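PDB 2Q88: putative ABC transporter amino acid-binding protein, which binds the compatible solute ectoine as the substrate-binding component of an ABC transporter, probably handing it on for uptake in osmoprotection. Local coordinates for residues I17-E22 with V54-S59; P24-G29 with I76-F81. All blocks are in the same frame, centred on the assembly; numbering follows the deposited sequence.

Overall arrangement
Both interactions lie in the lobe built around the parallel sheet 53-58, 14-19, 75-76, and their centres are about 7 Å apart. Interaction 1 joins the central strand to its neighbour 53-58; interaction 2 is made beyond the strand ends, between the loop leading into strand 27-28 and the loop after strand 75-76. Along the chain the segments alternate: 17-22, 24-29, 54-59, 76-81. They also meet directly, with a probable hydrogen bond between Ala-18 O and Thr-77 N of 3.1 Å. Interaction 2 is the deeper, about 6 Å from the chain centre against about 11 Å. Both reach the ectoine, so the loops at the end of this sheet line one side of its site, with the sheet behind them.

Interaction 1: residues I17-E22 with V54-S59; sequences IAIANE and VVASIS. With CD (cadmium ion), chain E; 4CS ((4S)-2-methyl-1,4,5,6-tetrahydropyrimidine-4-carboxylic acid), chain F.
Ile-17, Ala-18 and Ile-19 pair in parallel with Ala-56, Ser-57 and Ile-58, through a ladder of four backbone hydrogen bonds. Ile-17 N donates to Val-55 O and Ile-17 O accepts from Ser-57 N, each at 2.9 Å; Ile-19 then repeats the pattern with Ser-57 O and Ser-59 N, the last bond stretching to 3.1 Å from Ser-59 N to Ile-19 O. CA-H...O contacts supplement it, as where Ala-56 CA meets Ile-17 O.

The apolar packing lies on the face carrying Ile-17, Ile-19, Ala-56 and Ile-58. Ile-17 holds CG1 between its backbone N and carbonyl carbon (chi1 63°), which brings CG1 to Ala-56 CB at 3.8 Å and CD1 against Val-54. Ile-19 is turned alike, and its CG1 meets Ile-58 CG1 at 3.8 Å, the two side chains crossing obliquely.

On the other face Ser-57 OG binds a cadmium ion together with His-73 and a water. Beyond the strand, Glu-22 extends to the ectoine: OE2 takes a straight bond from NAG (2.8 Å, 166°), OE1 a weak one. Ser-176 also bonds OE2 and Tyr-61 OE1. The whole is a beta-alpha-beta unit, connected through strand pair 27-28/34-35 and helix 37-48, with a ligand-binding loop after its first strand.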
loop_
_atom_site.group_PDB
_atom_site.type_symbol
_atom_site.label_atom_id
_atom_site.label_comp_id
_atom_site.label_asym_id
_atom_site.label_seq_id
_atom_site.Cartn_x
_atom_site.Cartn_y
_atom_site.Cartn_z
ATOM N N ILE A 17 -7.310 8.312 9.548
ATOM C CA ILE A 17 -6.500 7.321 8.824
ATOM C C ILE A 17 -5.753 7.976 7.661
ATOM O O ILE A 17 -6.230 8.944 7.073
ATOM C CB ILE A 17 -7.361 6.100 8.355
ATOM C CG1 ILE A 17 -8.453 6.525 7.355
ATOM C CG2 ILE A 17 -7.952 5.345 9.578
ATOM C CD1 ILE A 17 -9.325 5.387 6.776
ATOM N N ALA A 18 -4.583 7.445 7.330
ATOM C CA ALA A 18 -3.814 7.960 6.211
ATOM C C ALA A 18 -3.959 6.995 5.048
ATOM O O ALA A 18 -3.803 5.785 5.233
ATOM C CB ALA A 18 -2.360 8.126 6.603
ATOM N N ILE A 19 -4.281 7.538 3.866
ATOM C CA ILE A 19 -4.426 6.771 2.621
ATOM C C ILE A 19 -3.695 7.472 1.465
ATOM O O ILE A 19 -3.261 8.609 1.615
ATOM C CB ILE A 19 -5.916 6.599 2.246
ATOM C CG1 ILE A 19 -6.544 7.944 1.847
ATOM C CG2 ILE A 19 -6.694 5.936 3.383
ATOM C CD1 ILE A 19 -7.846 7.790 1.059
ATOM N N ALA A 20 -3.574 6.808 0.311
ATOM C CA ALA A 20 -2.889 7.417 -0.836
ATOM C C ALA A 20 -3.740 7.594 -2.088
ATOM O O ALA A 20 -3.300 8.262 -3.027
ATOM C CB ALA A 20 -1.626 6.643 -1.179
ATOM N N ASN A 21 -4.935 7.004 -2.113
ATOM C CA ASN A 21 -5.785 6.976 -3.321
ATOM C C ASN A 21 -5.159 6.143 -4.463
ATOM O O ASN A 21 -4.734 6.674 -5.486
ATOM C CB ASN A 21 -6.147 8.391 -3.794
ATOM C CG ASN A 21 -7.342 8.406 -4.730
ATOM O OD1 ASN A 21 -8.103 7.437 -4.808
ATOM N ND2 ASN A 21 -7.514 9.507 -5.447
ATOM N N GLU A 22 -5.094 4.835 -4.254
ATOM C CA GLU A 22 -4.486 3.902 -5.209
ATOM C C GLU A 22 -5.331 2.629 -5.237
ATOM O O GLU A 22 -5.043 1.675 -4.513
ATOM C CB GLU A 22 -3.040 3.582 -4.810
ATOM C CG GLU A 22 -2.321 2.634 -5.780
ATOM C CD GLU A 22 -0.961 2.184 -5.276
ATOM O OE1 GLU A 22 -0.173 3.062 -4.864
ATOM O OE2 GLU A 22 -0.671 0.953 -5.307
ATOM N N VAL A 54 -14.420 6.609 10.148
ATOM C CA VAL A 54 -13.018 6.892 9.849
ATOM C C VAL A 54 -12.968 8.191 9.046
ATOM O O VAL A 54 -13.884 8.483 8.271
ATOM C CB VAL A 54 -12.284 5.721 9.115
ATOM C CG1 VAL A 54 -12.078 4.532 10.058
ATOM C CG2 VAL A 54 -13.025 5.271 7.840
ATOM N N VAL A 55 -11.938 8.994 9.283
ATOM C CA VAL A 55 -11.745 10.254 8.572
ATOM C C VAL A 55 -10.402 10.148 7.844
ATOM O O VAL A 55 -9.356 10.065 8.489
ATOM C CB VAL A 55 -11.801 11.464 9.545
ATOM C CG1 VAL A 55 -11.306 12.749 8.879
ATOM C CG2 VAL A 55 -13.235 11.667 10.068
ATOM N N ALA A 56 -10.441 10.108 6.512
ATOM C CA ALA A 56 -9.234 9.846 5.717
ATOM C C ALA A 56 -8.521 11.098 5.203
ATOM O O ALA A 56 -9.160 12.050 4.727
ATOM C CB ALA A 56 -9.539 8.903 4.572
ATOM N N SER A 57 -7.195 11.082 5.324
ATOM C CA SER A 57 -6.309 12.113 4.782
ATOM C C SER A 57 -5.466 11.469 3.673
ATOM O O SER A 57 -4.909 10.392 3.886
ATOM C CB SER A 57 -5.365 12.626 5.880
ATOM O OG SER A 57 -6.028 13.459 6.845
ATOM N N ILE A 58 -5.381 12.118 2.509
ATOM C CA ILE A 58 -4.527 11.650 1.400
ATOM C C ILE A 58 -3.140 12.278 1.481
ATOM O O ILE A 58 -3.011 13.475 1.705
ATOM C CB ILE A 58 -5.161 11.987 0.024
ATOM C CG1 ILE A 58 -6.393 11.119 -0.226
ATOM C CG2 ILE A 58 -4.147 11.801 -1.119
ATOM C CD1 ILE A 58 -7.175 11.561 -1.458
ATOM N N SER A 59 -2.116 11.454 1.288
ATOM C CA SER A 59 -0.754 11.926 1.167
ATOM C C SER A 59 0.017 10.939 0.299
ATOM O O SER A 59 -0.475 9.849 -0.003
ATOM C CB SER A 59 -0.100 12.062 2.548
ATOM O OG SER A 59 0.405 10.822 3.018
HETATM CD CD CD E . -4.575 14.983 8.289
HETATM O O 4CS F . 5.408 1.385 -0.286
HETATM C C 4CS F . 4.353 0.751 -0.284
HETATM O OXT 4CS F . 3.929 0.259 0.768
HETATM C CA 4CS F . 3.585 0.548 -1.584
HETATM C CB 4CS F . 3.581 1.777 -2.474
HETATM C CAD 4CS F . 2.830 1.468 -3.773
HETATM N NAG 4CS F . 1.463 0.982 -3.451
HETATM C CAI 4CS F . 1.190 0.320 -2.244
HETATM C CAA 4CS F . -0.236 -0.161 -1.925
HETATM N N 4CS F . 2.204 0.118 -1.298
HETATM O O HOH W 1 -6.468 15.014 9.686
#

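Interaction 2: residues P24-G29 with I76-F81; sequences PFTAVG and ITAGLF. With 4CS ((4S)-2-methyl-1,4,5,6-tetrahydropyrimidine-4-carboxylic acid), chain F.
The pocket for the methyl end of ectoine is formed where Phe-25 leans on the loop of Gly-79 and Phe-81, a loop that follows a strand of the parallel sheet in this periplasmic-binding-protein fold. The methyl carbon CAA of the ligand sits over the centre of the Phe-25 ring, 3.4 Å above its plane, a CH-pi arrangement. Phe-25 keeps CG beside its backbone N and anti to its carbonyl carbon (chi1 -65°), which carries the ring across to the loop. There CD2 packs on Gly-79 CA at 3.8 Å, where no side chain stands between ring and backbone. Further out, Phe-25 CE2 meets Phe-81 CE1 at 4.0 Å with the two ring planes at 79°.

The loop backbone meets part of the polar rim of the ligand, which Glu-22, Arg-86 and Thr-134 also bind. Phe-81 N donates to the carboxylate oxygen OXT (2.9 Å, 161°), and Gly-79 O comes within 2.8 Å of the ring nitrogen N while also lying over the centre of the Phe-81 ring.

A second point of contact is made by Thr-26. Its methyl CG2 rests on Ala-78 CA at 3.7 Å and on the carbonyl oxygen of Thr-77, while its OG1 shares a water with Ala-78 O; the water donates to that carbonyl at 2.7 Å. The same OG1 is also bonded to Glu-22 N, tying the ligand-binding glutamate loop to this water.

Around the contact, Phe-240 meets the Phe-25 ring edge-to-face and Ser-176 of helix 174-184 touches it. Met-64 of helix 64-69 packs on Ala-78, and Ile-19 of strand 14-19 touches Thr-26.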
loop_
_atom_site.group_PDB
_atom_site.type_symbol
_atom_site.label_atom_id
_atom_site.label_comp_id
_atom_site.label_asym_id
_atom_site.label_seq_id
_atom_site.Cartn_x
_atom_site.Cartn_y
_atom_site.Cartn_z
ATOM N N PRO A 24 -6.818 -0.990 -6.062
ATOM C CA PRO A 24 -7.899 -1.241 -5.100
ATOM C C PRO A 24 -7.518 -1.226 -3.612
ATOM O O PRO A 24 -8.314 -1.687 -2.781
ATOM C CB PRO A 24 -8.327 -2.660 -5.469
ATOM C CG PRO A 24 -7.029 -3.331 -5.846
ATOM C CD PRO A 24 -6.208 -2.247 -6.528
ATOM N N PHE A 25 -6.338 -0.711 -3.273
ATOM C CA PHE A 25 -5.938 -0.562 -1.875
ATOM C C PHE A 25 -6.751 0.529 -1.167
ATOM O O PHE A 25 -7.241 0.312 -0.061
ATOM C CB PHE A 25 -4.451 -0.248 -1.768
ATOM C CG PHE A 25 -3.559 -1.366 -2.240
ATOM C CD1 PHE A 25 -3.251 -1.506 -3.585
ATOM C CD2 PHE A 25 -3.011 -2.268 -1.329
ATOM C CE1 PHE A 25 -2.406 -2.544 -4.030
ATOM C CE2 PHE A 25 -2.162 -3.299 -1.760
ATOM C CZ PHE A 25 -1.863 -3.434 -3.111
ATOM N N THR A 26 -6.874 1.691 -1.811
ATOM C CA THR A 26 -7.620 2.841 -1.269
ATOM C C THR A 26 -8.254 3.553 -2.441
ATOM O O THR A 26 -7.710 3.548 -3.546
ATOM C CB THR A 26 -6.700 3.853 -0.543
ATOM O OG1 THR A 26 -5.651 4.257 -1.426
ATOM C CG2 THR A 26 -5.964 3.221 0.656
ATOM N N ALA A 27 -9.402 4.179 -2.215
ATOM C CA ALA A 27 -10.095 4.900 -3.277
ATOM C C ALA A 27 -10.972 5.945 -2.616
ATOM O O ALA A 27 -11.379 5.762 -1.476
ATOM C CB ALA A 27 -10.953 3.949 -4.101
ATOM N N VAL A 28 -11.247 7.034 -3.323
ATOM C CA VAL A 28 -12.175 8.049 -2.827
ATOM C C VAL A 28 -13.266 8.292 -3.871
ATOM O O VAL A 28 -12.976 8.575 -5.028
ATOM C CB VAL A 28 -11.453 9.370 -2.470
ATOM C CG1 VAL A 28 -12.438 10.392 -1.877
ATOM C CG2 VAL A 28 -10.292 9.101 -1.489
ATOM N N GLY A 29 -14.521 8.166 -3.453
ATOM C CA GLY A 29 -15.645 8.437 -4.350
ATOM C C GLY A 29 -15.825 9.927 -4.583
ATOM O O GLY A 29 -15.222 10.756 -3.887
ATOM N N ILE A 76 -2.232 4.190 9.786
ATOM C CA ILE A 76 -2.006 4.213 8.334
ATOM C C ILE A 76 -2.733 3.009 7.769
ATOM O O ILE A 76 -2.428 1.890 8.142
ATOM C CB ILE A 76 -0.487 4.128 8.007
ATOM C CG1 ILE A 76 0.258 5.346 8.551
ATOM C CG2 ILE A 76 -0.266 4.022 6.512
ATOM C CD1 ILE A 76 1.785 5.123 8.644
ATOM N N THR A 77 -3.707 3.220 6.890
ATOM C CA THR A 77 -4.455 2.100 6.332
ATOM C C THR A 77 -4.461 2.273 4.825
ATOM O O THR A 77 -5.448 2.712 4.238
ATOM C CB THR A 77 -5.891 2.080 6.880
ATOM O OG1 THR A 77 -6.513 3.323 6.572
ATOM C CG2 THR A 77 -5.900 2.051 8.409
ATOM N N ALA A 78 -3.345 1.914 4.199
ATOM C CA ALA A 78 -3.057 2.383 2.853
ATOM C C ALA A 78 -2.371 1.353 1.964
ATOM O O ALA A 78 -1.993 1.669 0.838
ATOM C CB ALA A 78 -2.212 3.661 2.928
ATOM N N GLY A 79 -2.214 0.128 2.458
ATOM C CA GLY A 79 -1.392 -0.852 1.763
ATOM C C GLY A 79 0.079 -0.528 1.967
ATOM O O GLY A 79 0.901 -0.747 1.069
ATOM N N LEU A 80 0.409 0.008 3.139
ATOM C CA LEU A 80 1.805 0.321 3.488
ATOM C C LEU A 80 2.523 -0.960 3.908
ATOM O O LEU A 80 2.448 -1.395 5.068
ATOM C CB LEU A 80 1.885 1.406 4.574
ATOM C CG LEU A 80 3.281 1.991 4.839
ATOM C CD1 LEU A 80 3.715 2.970 3.747
ATOM C CD2 LEU A 80 3.329 2.650 6.201
ATOM N N PHE A 81 3.200 -1.576 2.943
ATOM C CA PHE A 81 3.746 -2.912 3.098
ATOM C C PHE A 81 4.756 -3.005 4.242
ATOM O O PHE A 81 5.548 -2.079 4.451
ATOM C CB PHE A 81 4.422 -3.373 1.803
ATOM C CG PHE A 81 3.494 -3.490 0.614
ATOM C CD1 PHE A 81 2.275 -4.168 0.711
ATOM C CD2 PHE A 81 3.893 -3.001 -0.638
ATOM C CE1 PHE A 81 1.439 -4.301 -0.413
ATOM C CE2 PHE A 81 3.054 -3.130 -1.764
ATOM C CZ PHE A 81 1.837 -3.781 -1.639
HETATM O O 4CS F . 5.408 1.385 -0.286
HETATM C C 4CS F . 4.353 0.751 -0.284
HETATM O OXT 4CS F . 3.929 0.259 0.768
HETATM C CA 4CS F . 3.585 0.548 -1.584
HETATM C CB 4CS F . 3.581 1.777 -2.474
HETATM C CAD 4CS F . 2.830 1.468 -3.773
HETATM N NAG 4CS F . 1.463 0.982 -3.451
HETATM C CAI 4CS F . 1.190 0.320 -2.244
HETATM C CAA 4CS F . -0.236 -0.161 -1.925
HETATM N N 4CS F . 2.204 0.118 -1.298
HETATM O O HOH W 2 -3.034 3.403 -0.913
#